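Local coordinates for hemerythrin HHE cation binding domain protein (Mycobacterium kansasii, PDB 6TYJ) that binds metal ions, here zinc, in a hemerythrin-like helical bundle and probably works as a non-haem di-iron protein, at residues A[45-56]-A[162-170]. Numbering follows the deposited sequence.
With ZN (zinc ion), chain E; ZN (zinc ion), chain B.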
# COMPACT_ATOMS: atom_id res chain seq x y z
N ASP A 45 -12.33 -1.94 4.14
CA ASP A 45 -11.70 -1.19 5.24
C ASP A 45 -10.35 -1.79 5.60
O ASP A 45 -9.40 -1.06 5.92
CB ASP A 45 -12.59 -1.20 6.47
CG ASP A 45 -13.76 -0.25 6.37
OD1 ASP A 45 -13.81 0.61 5.46
OD2 ASP A 45 -14.64 -0.37 7.25
N GLU A 46 -10.27 -3.13 5.64
CA GLU A 46 -8.99 -3.77 5.99
C GLU A 46 -7.92 -3.41 4.98
O GLU A 46 -6.77 -3.12 5.35
CB GLU A 46 -9.16 -5.29 6.07
CG GLU A 46 -10.06 -5.73 7.21
CD GLU A 46 -10.35 -7.22 7.19
OE1 GLU A 46 -9.40 -8.02 7.08
OE2 GLU A 46 -11.53 -7.58 7.28
N LEU A 47 -8.30 -3.37 3.69
CA LEU A 47 -7.37 -2.97 2.64
C LEU A 47 -6.91 -1.53 2.82
O LEU A 47 -5.72 -1.23 2.66
CB LEU A 47 -8.02 -3.16 1.26
CG LEU A 47 -7.18 -2.64 0.07
CD1 LEU A 47 -5.82 -3.35 0.00
CD2 LEU A 47 -7.96 -2.88 -1.24
N LEU A 48 -7.84 -0.63 3.17
CA LEU A 48 -7.45 0.76 3.36
C LEU A 48 -6.43 0.88 4.48
O LEU A 48 -5.50 1.70 4.39
CB LEU A 48 -8.68 1.63 3.67
CG LEU A 48 -9.72 1.85 2.55
CD1 LEU A 48 -10.92 2.64 3.05
CD2 LEU A 48 -9.07 2.51 1.31
N ILE A 49 -6.61 0.13 5.57
CA ILE A 49 -5.64 0.16 6.68
C ILE A 49 -4.27 -0.28 6.18
O ILE A 49 -3.24 0.40 6.41
CB ILE A 49 -6.14 -0.72 7.84
CG1 ILE A 49 -7.38 -0.10 8.48
CG2 ILE A 49 -5.01 -0.99 8.85
CD1 ILE A 49 -8.10 -1.01 9.44
N GLU A 50 -4.21 -1.44 5.51
CA GLU A 50 -2.92 -1.96 5.05
C GLU A 50 -2.30 -1.04 4.02
O GLU A 50 -1.09 -0.85 4.00
CB GLU A 50 -3.09 -3.39 4.49
CG GLU A 50 -3.56 -4.39 5.56
CD GLU A 50 -2.73 -4.34 6.83
OE1 GLU A 50 -1.50 -4.46 6.75
OE2 GLU A 50 -3.34 -4.22 7.92
N LEU A 51 -3.12 -0.44 3.15
CA LEU A 51 -2.59 0.48 2.14
C LEU A 51 -1.99 1.71 2.79
O LEU A 51 -0.89 2.13 2.43
CB LEU A 51 -3.69 0.87 1.15
CG LEU A 51 -3.35 1.90 0.06
CD1 LEU A 51 -2.05 1.54 -0.64
CD2 LEU A 51 -4.49 2.04 -0.96
N ASP A 52 -2.72 2.32 3.73
CA ASP A 52 -2.21 3.46 4.50
C ASP A 52 -0.83 3.18 5.06
O ASP A 52 0.12 3.95 4.84
CB ASP A 52 -3.20 3.77 5.64
CG ASP A 52 -2.77 4.93 6.52
OD1 ASP A 52 -2.02 5.79 6.06
OD2 ASP A 52 -3.20 4.96 7.68
N ILE A 53 -0.68 2.06 5.76
CA ILE A 53 0.61 1.85 6.42
C ILE A 53 1.69 1.45 5.43
O ILE A 53 2.88 1.73 5.65
CB ILE A 53 0.47 0.84 7.57
CG1 ILE A 53 0.25 -0.57 7.06
CG2 ILE A 53 -0.69 1.22 8.48
CD1 ILE A 53 -0.18 -1.50 8.24
N HIS A 54 1.30 0.83 4.31
CA HIS A 54 2.26 0.42 3.30
C HIS A 54 2.92 1.62 2.65
O HIS A 54 4.17 1.68 2.56
CB HIS A 54 1.55 -0.41 2.24
CG HIS A 54 2.48 -1.00 1.25
ND1 HIS A 54 3.20 -2.14 1.51
CD2 HIS A 54 2.80 -0.63 -0.01
CE1 HIS A 54 3.93 -2.45 0.45
NE2 HIS A 54 3.71 -1.54 -0.48
N PHE A 55 2.12 2.59 2.19
CA PHE A 55 2.70 3.77 1.57
C PHE A 55 3.53 4.56 2.57
O PHE A 55 4.54 5.15 2.19
CB PHE A 55 1.61 4.66 0.95
CG PHE A 55 1.11 4.15 -0.38
CD1 PHE A 55 1.52 2.91 -0.85
CD2 PHE A 55 0.27 4.92 -1.15
CE1 PHE A 55 1.07 2.42 -2.09
CE2 PHE A 55 -0.18 4.45 -2.37
CZ PHE A 55 0.22 3.20 -2.84
N ARG A 56 3.13 4.56 3.85
CA ARG A 56 3.91 5.31 4.85
C ARG A 56 5.26 4.66 5.09
O ARG A 56 6.27 5.38 5.20
CB ARG A 56 3.12 5.42 6.15
CG ARG A 56 1.99 6.42 6.11
CD ARG A 56 1.39 6.61 7.49
NE ARG A 56 0.12 7.29 7.39
CZ ARG A 56 -0.04 8.60 7.55
NH1 ARG A 56 1.01 9.36 7.83
NH2 ARG A 56 -1.24 9.14 7.46
N GLY A 162 -13.38 7.67 11.50
CA GLY A 162 -14.14 7.14 10.38
C GLY A 162 -13.30 6.89 9.14
O GLY A 162 -12.12 7.25 9.05
N ARG A 163 -13.95 6.26 8.16
CA ARG A 163 -13.27 5.87 6.93
C ARG A 163 -12.79 7.09 6.15
O ARG A 163 -11.73 7.05 5.52
CB ARG A 163 -14.21 5.02 6.07
CG ARG A 163 -13.53 4.33 4.92
CD ARG A 163 -14.54 3.68 3.98
NE ARG A 163 -15.15 4.68 3.11
CZ ARG A 163 -15.81 4.38 1.99
NH1 ARG A 163 -15.93 3.12 1.61
NH2 ARG A 163 -16.34 5.35 1.25
N ALA A 164 -13.59 8.17 6.14
CA ALA A 164 -13.19 9.38 5.44
C ALA A 164 -11.87 9.91 5.98
O ALA A 164 -10.99 10.31 5.21
CB ALA A 164 -14.28 10.45 5.57
N ALA A 165 -11.72 9.90 7.31
CA ALA A 165 -10.51 10.42 7.93
C ALA A 165 -9.31 9.54 7.60
O ALA A 165 -8.19 10.05 7.44
CB ALA A 165 -10.70 10.51 9.44
N LEU A 166 -9.53 8.24 7.49
CA LEU A 166 -8.46 7.33 7.10
C LEU A 166 -8.04 7.55 5.65
O LEU A 166 -6.86 7.42 5.31
CB LEU A 166 -8.90 5.89 7.33
CG LEU A 166 -7.94 4.77 6.96
CD1 LEU A 166 -6.79 4.74 7.97
CD2 LEU A 166 -8.65 3.44 6.91
N VAL A 167 -9.00 7.89 4.79
CA VAL A 167 -8.66 8.14 3.39
C VAL A 167 -7.90 9.45 3.25
O VAL A 167 -6.94 9.55 2.46
CB VAL A 167 -9.93 8.12 2.52
CG1 VAL A 167 -9.63 8.53 1.08
CG2 VAL A 167 -10.57 6.73 2.56
N ARG A 168 -8.30 10.48 4.00
CA ARG A 168 -7.61 11.77 3.93
C ARG A 168 -6.16 11.68 4.37
O ARG A 168 -5.36 12.55 4.00
CB ARG A 168 -8.34 12.81 4.79
CG ARG A 168 -9.64 13.33 4.20
CD ARG A 168 -10.16 14.54 4.98
NE ARG A 168 -10.52 14.21 6.35
CZ ARG A 168 -11.76 13.92 6.75
NH1 ARG A 168 -12.76 13.92 5.88
NH2 ARG A 168 -11.99 13.62 8.02
N SER A 169 -5.79 10.66 5.14
CA SER A 169 -4.43 10.58 5.67
C SER A 169 -3.43 9.97 4.69
O SER A 169 -2.22 10.15 4.87
CB SER A 169 -4.42 9.78 6.98
OG SER A 169 -4.52 8.39 6.72
N LEU A 170 -3.90 9.28 3.66
CA LEU A 170 -3.02 8.66 2.67
C LEU A 170 -2.14 9.68 1.96
O LEU A 170 -2.52 10.84 1.80
CB LEU A 170 -3.82 7.88 1.64
CG LEU A 170 -4.04 6.39 1.87
CD1 LEU A 170 -4.96 6.15 3.05
CD2 LEU A 170 -4.60 5.75 0.61
OXT LEU A 170 -1.03 9.36 1.50
ZN ZN E . -11.55 -10.11 7.10
ZN ZN B . 4.83 -1.33 -2.25
O HOH W 1 -16.29 0.42 3.46
O HOH W 2 -11.36 -12.44 6.27
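The guanidinium of Arg56 has both Asp52 CG and Ser169 CB at its edge, in its plane; the Ser169 carbonyl O comes at it obliquely, 2.9 Å from Arg56 NH2 but at an angle too poor for a hydrogen bond. The arginine is extended from CG to NE, long enough to lie back along its own helix and reach the C-terminal end of the chain. Its NE makes a salt bridge to Asp52 OD1 (2.9 Å), one turn back, on the syn side but tilted 27° out of the carboxylate plane, which helps to hold the guanidinium in place. The short Ser169 side chain folds back so that its OG donates to Leu166 O. At the other end the Asp45 carboxylate and Arg163 guanidinium planes stand 81° apart, bridged by a water; Asp45 OD1 packs against Arg163 CD at 3.5 Å.

Leu48 and Leu166 fill the middle, where branched apolar ends suit the space between helices: Leu166, with CG anti to its backbone N (chi1 179°), sends CD2 to Leu48 CB (3.7 Å) and CD1 to Asp52 OD2. Leu170 CD1, in the poorly ordered chain end, lies 3.9 Å from Asp52 CB.

The short C-terminal helix 163-168 runs at 26° to the 45-56 part of helix 38-65, packing on a metal-binding helix of the hemerythrin-like bundle whose His54 binds zinc on another side. Beside them lie helix 133-161, touched by Ile49 and Arg56, and helix 70-91, where Leu48 and Leu170 meet Leu87.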